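Local coordinates for protein phosphodiesterase (Pseudomonas aeruginosa, PDB 4G75) that probably kills rival bacteria by hydrolysing the lipid-linked precursor of peptidoglycan with the help of magnesium, as colicin M does, at residues A146-A149 / H150-G154; W129-P132 / K133-T136; P34-V37 / G38-K42. One frame throughout, in Å; residues are numbered along the deposited sequence.

From the N terminus, interaction 3 comes first, on the opening turns of helix 34-49, where it faces helix 18-24 and helix 81-102. Interaction 2 follows at 129-136, a turn in the loop between helix 106-113 and helix 143-153, and interaction 1 ends the series on helix 143-153 itself. Each is a local contact, spanning a turn or two of chain; none nests in or crosses another. Interactions 1 and 2 touch where Thr153 CG2 packs 3.6 Å from Trp129 CE3, and both lean on helix 81-102. Interaction 3 stands apart, its centre about 23 Å from that of interaction 1, yet it reaches that same long helix.

Interaction 1: residues A146-A149 / H150-G154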
loop_
_atom_site.group_PDB
_atom_site.type_symbol
_atom_site.label_atom_id
_atom_site.label_comp_id
_atom_site.label_asym_id
_atom_site.label_seq_id
_atom_site.Cartn_x
_atom_site.Cartn_y
_atom_site.Cartn_z
ATOM N N ALA A 146 -4.471 -2.364 -0.332
ATOM C CA ALA A 146 -5.394 -1.493 -1.051
ATOM C C ALA A 146 -4.949 -1.318 -2.498
ATOM O O ALA A 146 -5.772 -1.281 -3.406
ATOM C CB ALA A 146 -5.488 -0.146 -0.362
ATOM N N ALA A 147 -3.638 -1.204 -2.698
ATOM C CA ALA A 147 -3.080 -1.047 -4.038
ATOM C C ALA A 147 -3.329 -2.297 -4.877
ATOM O O ALA A 147 -3.611 -2.211 -6.074
ATOM C CB ALA A 147 -1.599 -0.756 -3.958
ATOM N N PHE A 148 -3.194 -3.457 -4.245
ATOM C CA PHE A 148 -3.474 -4.719 -4.921
ATOM C C PHE A 148 -4.961 -4.820 -5.260
ATOM O O PHE A 148 -5.342 -5.237 -6.352
ATOM C CB PHE A 148 -3.040 -5.889 -4.035
ATOM C CG PHE A 148 -3.308 -7.228 -4.635
ATOM C CD1 PHE A 148 -2.692 -7.601 -5.812
ATOM C CD2 PHE A 148 -4.177 -8.119 -4.021
ATOM C CE1 PHE A 148 -2.944 -8.842 -6.380
ATOM C CE2 PHE A 148 -4.428 -9.368 -4.574
ATOM C CZ PHE A 148 -3.813 -9.723 -5.760
ATOM N N ALA A 149 -5.805 -4.434 -4.314
ATOM C CA ALA A 149 -7.236 -4.472 -4.553
ATOM C C ALA A 149 -7.604 -3.578 -5.735
ATOM O O ALA A 149 -8.444 -3.941 -6.558
ATOM C CB ALA A 149 -7.992 -4.071 -3.298
ATOM N N HIS A 150 -6.961 -2.418 -5.835
ATOM C CA HIS A 150 -7.252 -1.511 -6.939
ATOM C C HIS A 150 -6.784 -2.066 -8.288
ATOM O O HIS A 150 -7.361 -1.770 -9.341
ATOM C CB HIS A 150 -6.651 -0.125 -6.698
ATOM C CG HIS A 150 -7.152 0.906 -7.660
ATOM N ND1 HIS A 150 -8.329 1.593 -7.461
ATOM C CD2 HIS A 150 -6.663 1.327 -8.849
ATOM C CE1 HIS A 150 -8.530 2.418 -8.475
ATOM N NE2 HIS A 150 -7.534 2.271 -9.333
ATOM N N TYR A 151 -5.726 -2.863 -8.254
ATOM C CA TYR A 151 -5.250 -3.570 -9.437
ATOM C C TYR A 151 -6.341 -4.528 -9.937
ATOM O O TYR A 151 -6.628 -4.610 -11.140
ATOM C CB TYR A 151 -3.973 -4.323 -9.057
ATOM C CG TYR A 151 -3.356 -5.187 -10.126
ATOM C CD1 TYR A 151 -2.967 -4.649 -11.353
ATOM C CD2 TYR A 151 -3.106 -6.532 -9.891
ATOM C CE1 TYR A 151 -2.381 -5.447 -12.326
ATOM C CE2 TYR A 151 -2.516 -7.335 -10.856
ATOM C CZ TYR A 151 -2.159 -6.789 -12.066
ATOM O OH TYR A 151 -1.570 -7.588 -13.021
ATOM N N LEU A 152 -6.975 -5.226 -8.998
ATOM C CA LEU A 152 -7.995 -6.217 -9.341
ATOM C C LEU A 152 -9.324 -5.621 -9.797
ATOM O O LEU A 152 -10.004 -6.199 -10.646
ATOM C CB LEU A 152 -8.261 -7.154 -8.153
ATOM C CG LEU A 152 -7.067 -7.919 -7.582
ATOM C CD1 LEU A 152 -7.546 -8.994 -6.607
ATOM C CD2 LEU A 152 -6.225 -8.534 -8.680
ATOM N N THR A 153 -9.694 -4.469 -9.240
ATOM C CA THR A 153 -11.055 -3.969 -9.397
ATOM C C THR A 153 -11.194 -2.488 -9.758
ATOM O O THR A 153 -12.304 -2.017 -10.014
ATOM C CB THR A 153 -11.882 -4.213 -8.107
ATOM O OG1 THR A 153 -11.267 -3.519 -7.011
ATOM C CG2 THR A 153 -11.956 -5.702 -7.787
ATOM N N GLY A 154 -10.089 -1.750 -9.762
ATOM C CA GLY A 154 -10.147 -0.315 -10.008
ATOM C C GLY A 154 -10.299 0.084 -11.470
ATOM O O GLY A 154 -10.540 1.248 -11.780
#
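The last turns of helix 143-153, within the colicin M family region, bring Phe148 and Leu152 together, four residues apart, in a largely buried contact. Leu152 lies over one face of the Phe148 ring, its CG 4.3 Å from the ring centroid in a CH-pi contact. Leu152 CD1 comes within 3.7 Å of Phe148 CE2. With CG anti to the backbone N (chi1 179°), the phenyl group swings toward the later turn. There Phe148 CE1 also approaches the edge of the Tyr151 ring, 4.2 Å from CD2. Ordinary helical bonds support this, such as Leu152 N to Phe148 O at 3.1 Å.

Toward the C-terminal end of the helix, Thr153 OG1 donates to Ala149 O at 2.9 Å. The hydroxyl comes from above the carbonyl plane, 43° out of it. One residue further on, Gly154 CA lies 3.5 Å above the plane of the His150 ring, over its centre, while His150 NE2 bonds to Lys157 O.

Helix 81-102 covers Ala149 and Leu152, and Tyr243 of strand 229-243 meets Ala147 and Phe148. The Ala147 side chain lies about 7 Å from that of Val211, a magnesium ligand. Ala149 O thus takes one sound bond from the Thr153 hydroxyl and one weak bond from its N, while Phe148 is held to Leu152 and Tyr151 by apolar and CH-pi contact.

Interaction 2: residues W129-P132 / K133-T136; sequences WDRP and KIDT
Arg131 and Ile134 run side by side and point the same way, the aliphatic part of one against the end of the other. Ile134 CD1 is the touching atom: it stands 4.0 Å from Arg131 CB and also lies 3.9 Å above one face of the guanidinium plane, offset toward its rim. A bend at chi3 (-74°) brings the arginine chain round this methyl, so that CD and NE border it too.

The backbone sets the pairing through a type I beta turn from Arg131 to Ile134, with Pro132 and Lys133 at its corners. Ile134 N donates to Arg131 O at 3.1 Å, approaching from above the carbonyl plane. A water spans the same turn, donating to Ile134 O at 3.1 Å. Arg131 O thus receives two donors, the backbone N-H of Ile134 and, weakly, this water. Thr136 OG1 gives a 2.8 Å bond to Asp135 OD1 from above the carboxylate plane.

The turn lies on the surface beside helix 81-102. Arg131 NH1 bonds to Phe90 O of that helix and its guanidinium forms a cation-pi contact with the Phe90 ring, while Arg131 and Ile134 both touch Gln94. Asp135 makes a backbone hydrogen bond with Asn160 of strand 159-160.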
loop_
_atom_site.group_PDB
_atom_site.type_symbol
_atom_site.label_atom_id
_atom_site.label_comp_id
_atom_site.label_asym_id
_atom_site.label_seq_id
_atom_site.Cartn_x
_atom_site.Cartn_y
_atom_site.Cartn_z
ATOM N N TRP A 129 -18.255 -2.368 -7.002
ATOM C CA TRP A 129 -16.854 -1.949 -7.003
ATOM C C TRP A 129 -16.630 -0.464 -7.289
ATOM O O TRP A 129 -15.562 0.071 -6.996
ATOM C CB TRP A 129 -16.055 -2.788 -8.003
ATOM C CG TRP A 129 -16.053 -4.261 -7.681
ATOM C CD1 TRP A 129 -16.717 -5.252 -8.354
ATOM C CD2 TRP A 129 -15.363 -4.903 -6.602
ATOM N NE1 TRP A 129 -16.476 -6.472 -7.760
ATOM C CE2 TRP A 129 -15.654 -6.285 -6.681
ATOM C CE3 TRP A 129 -14.532 -4.448 -5.575
ATOM C CZ2 TRP A 129 -15.131 -7.209 -5.781
ATOM C CZ3 TRP A 129 -14.016 -5.373 -4.678
ATOM C CH2 TRP A 129 -14.319 -6.733 -4.787
ATOM N N ASP A 130 -17.626 0.198 -7.866
ATOM C CA ASP A 130 -17.478 1.598 -8.258
ATOM C C ASP A 130 -17.435 2.527 -7.046
ATOM O O ASP A 130 -18.462 2.810 -6.429
ATOM C CB ASP A 130 -18.608 2.010 -9.205
ATOM C CG ASP A 130 -18.417 3.406 -9.768
ATOM O OD1 ASP A 130 -17.253 3.828 -9.939
ATOM O OD2 ASP A 130 -19.433 4.080 -10.045
ATOM N N ARG A 131 -16.238 3.003 -6.711
ATOM C CA ARG A 131 -16.057 3.863 -5.550
ATOM C C ARG A 131 -15.035 4.960 -5.872
ATOM O O ARG A 131 -13.906 4.932 -5.384
ATOM C CB ARG A 131 -15.605 3.027 -4.342
ATOM C CG ARG A 131 -16.615 1.951 -3.926
ATOM C CD ARG A 131 -16.126 1.100 -2.750
ATOM N NE ARG A 131 -15.083 0.151 -3.141
ATOM C CZ ARG A 131 -14.459 -0.662 -2.291
ATOM N NH1 ARG A 131 -14.777 -0.650 -0.999
ATOM N NH2 ARG A 131 -13.519 -1.487 -2.728
ATOM N N PRO A 132 -15.439 5.940 -6.696
ATOM C CA PRO A 132 -14.506 6.931 -7.244
ATOM C C PRO A 132 -13.896 7.834 -6.176
ATOM O O PRO A 132 -12.836 8.405 -6.412
ATOM C CB PRO A 132 -15.387 7.769 -8.184
ATOM C CG PRO A 132 -16.681 7.022 -8.310
ATOM C CD PRO A 132 -16.832 6.232 -7.061
ATOM N N LYS A 133 -14.557 7.964 -5.028
ATOM C CA LYS A 133 -14.044 8.797 -3.944
ATOM C C LYS A 133 -12.741 8.253 -3.362
ATOM O O LYS A 133 -11.922 9.006 -2.835
ATOM C CB LYS A 133 -15.084 8.945 -2.834
ATOM C CG LYS A 133 -16.171 9.967 -3.126
ATOM C CD LYS A 133 -16.917 10.348 -1.855
ATOM C CE LYS A 133 -17.662 11.667 -2.022
ATOM N NZ LYS A 133 -18.036 12.276 -0.711
ATOM N N ILE A 134 -12.552 6.942 -3.436
ATOM C CA ILE A 134 -11.310 6.352 -2.940
ATOM C C ILE A 134 -10.199 6.575 -3.968
ATOM O O ILE A 134 -10.061 5.804 -4.918
ATOM C CB ILE A 134 -11.482 4.852 -2.649
ATOM C CG1 ILE A 134 -12.637 4.637 -1.665
ATOM C CG2 ILE A 134 -10.198 4.264 -2.092
ATOM C CD1 ILE A 134 -12.943 3.165 -1.400
ATOM N N ASP A 135 -9.408 7.631 -3.777
ATOM C CA ASP A 135 -8.473 8.074 -4.808
ATOM C C ASP A 135 -7.058 8.362 -4.310
ATOM O O ASP A 135 -6.190 8.769 -5.087
ATOM C CB ASP A 135 -9.024 9.304 -5.547
ATOM C CG ASP A 135 -9.166 10.520 -4.648
ATOM O OD1 ASP A 135 -8.821 10.442 -3.454
ATOM O OD2 ASP A 135 -9.631 11.567 -5.138
ATOM N N THR A 136 -6.825 8.137 -3.024
ATOM C CA THR A 136 -5.554 8.491 -2.405
ATOM C C THR A 136 -5.223 7.473 -1.323
ATOM O O THR A 136 -6.098 7.099 -0.532
ATOM C CB THR A 136 -5.635 9.878 -1.759
ATOM O OG1 THR A 136 -6.120 10.818 -2.724
ATOM C CG2 THR A 136 -4.264 10.330 -1.260
HETATM O O HOH W 1 -11.197 3.249 -6.333
#

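Interaction 3: residues P34-V37 / G38-K42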
loop_
_atom_site.group_PDB
_atom_site.type_symbol
_atom_site.label_atom_id
_atom_site.label_comp_id
_atom_site.label_asym_id
_atom_site.label_seq_id
_atom_site.Cartn_x
_atom_site.Cartn_y
_atom_site.Cartn_z
ATOM N N PRO A 34 -22.614 -21.350 7.203
ATOM C CA PRO A 34 -21.329 -21.032 6.573
ATOM C C PRO A 34 -21.124 -19.520 6.555
ATOM O O PRO A 34 -19.985 -19.067 6.518
ATOM C CB PRO A 34 -21.480 -21.550 5.136
ATOM C CG PRO A 34 -22.888 -22.034 4.994
ATOM C CD PRO A 34 -23.661 -21.681 6.221
ATOM N N ALA A 35 -22.216 -18.761 6.580
ATOM C CA ALA A 35 -22.138 -17.306 6.681
ATOM C C ALA A 35 -21.610 -16.875 8.053
ATOM O O ALA A 35 -20.833 -15.920 8.170
ATOM C CB ALA A 35 -23.505 -16.689 6.417
ATOM N N GLN A 36 -22.036 -17.574 9.098
ATOM C CA GLN A 36 -21.527 -17.291 10.434
ATOM C C GLN A 36 -20.034 -17.567 10.480
ATOM O O GLN A 36 -19.269 -16.813 11.078
ATOM C CB GLN A 36 -22.258 -18.133 11.485
ATOM C CG GLN A 36 -21.831 -17.878 12.927
ATOM C CD GLN A 36 -20.675 -18.763 13.369
ATOM O OE1 GLN A 36 -20.330 -19.741 12.703
ATOM N NE2 GLN A 36 -20.078 -18.427 14.506
ATOM N N VAL A 37 -19.625 -18.654 9.840
ATOM C CA VAL A 37 -18.220 -19.029 9.820
ATOM C C VAL A 37 -17.431 -17.934 9.101
ATOM O O VAL A 37 -16.329 -17.569 9.521
ATOM C CB VAL A 37 -18.011 -20.377 9.112
ATOM C CG1 VAL A 37 -16.524 -20.720 9.047
ATOM C CG2 VAL A 37 -18.785 -21.482 9.828
ATOM N N GLY A 38 -18.020 -17.397 8.035
ATOM C CA GLY A 38 -17.399 -16.310 7.285
ATOM C C GLY A 38 -17.157 -15.088 8.157
ATOM O O GLY A 38 -16.081 -14.497 8.124
ATOM N N TYR A 39 -18.158 -14.703 8.942
ATOM C CA TYR A 39 -17.987 -13.581 9.865
ATOM C C TYR A 39 -16.867 -13.836 10.861
ATOM O O TYR A 39 -16.033 -12.958 11.110
ATOM C CB TYR A 39 -19.278 -13.284 10.620
ATOM C CG TYR A 39 -20.209 -12.361 9.877
ATOM C CD1 TYR A 39 -20.011 -10.989 9.902
ATOM C CD2 TYR A 39 -21.290 -12.858 9.159
ATOM C CE1 TYR A 39 -20.857 -10.137 9.233
ATOM C CE2 TYR A 39 -22.144 -12.011 8.486
ATOM C CZ TYR A 39 -21.922 -10.650 8.528
ATOM O OH TYR A 39 -22.762 -9.793 7.852
ATOM N N ILE A 40 -16.863 -15.026 11.457
ATOM C CA ILE A 40 -15.820 -15.376 12.410
ATOM C C ILE A 40 -14.451 -15.267 11.760
ATOM O O ILE A 40 -13.509 -14.760 12.372
ATOM C CB ILE A 40 -15.999 -16.807 12.959
ATOM C CG1 ILE A 40 -17.207 -16.860 13.890
ATOM C CG2 ILE A 40 -14.740 -17.264 13.683
ATOM C CD1 ILE A 40 -17.051 -16.014 15.141
ATOM N N SER A 41 -14.344 -15.738 10.521
ATOM C CA SER A 41 -13.050 -15.803 9.861
ATOM C C SER A 41 -12.418 -14.412 9.667
ATOM O O SER A 41 -11.198 -14.288 9.607
ATOM C CB SER A 41 -13.134 -16.555 8.521
ATOM O OG SER A 41 -13.780 -15.779 7.521
ATOM N N LYS A 42 -13.245 -13.374 9.582
ATOM C CA LYS A 42 -12.731 -12.011 9.404
ATOM C C LYS A 42 -11.859 -11.557 10.575
ATOM O O LYS A 42 -10.926 -10.759 10.403
ATOM C CB LYS A 42 -13.885 -11.023 9.180
ATOM C CG LYS A 42 -14.721 -11.333 7.943
ATOM C CD LYS A 42 -15.814 -10.287 7.700
ATOM C CE LYS A 42 -16.834 -10.791 6.657
ATOM N NZ LYS A 42 -16.193 -11.023 5.313
#
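Val37 O accepts Ser41 N at 2.9 Å, across the junction of 34-37 and 38-42 in the first turns of helix 34-49. The hydroxyl of the same serine turns to Gly38 O, which is held at 2.7 Å by Ser41 OG and more weakly by Lys42 N. It reaches back because OG sits between its backbone N and carbonyl carbon (chi1 73°); the same OG pairs with Arg45 NH1.

On another side of the helix, Gln36 and Ile40 lie side by side and point the same way. Bent at chi2 (-89°), the glutamine chain lays its amide along the isoleucine, with Gln36 NE2 3.3 Å from Ile40 CG1. That amide nitrogen finds its polar partner in Gly23 O of helix 18-24. Tyr39 sets the edge of its ring against the Ala35 carbonyl: Tyr39 CD2 lies 3.3 Å from Ala35 O, and the hydrogen bond to that oxygen comes from Tyr39 N.

Beyond the segment, the Tyr39 ring meets those of Tyr22 and Tyr118, and Lys42 forms a salt bridge to Glu84 of helix 81-102. The nearly straight Ile40 N to Gln36 O bond (169°) belongs to the i to i+4 ladder of an alpha-helix, here packed on its neighbours in the helical part of the protein.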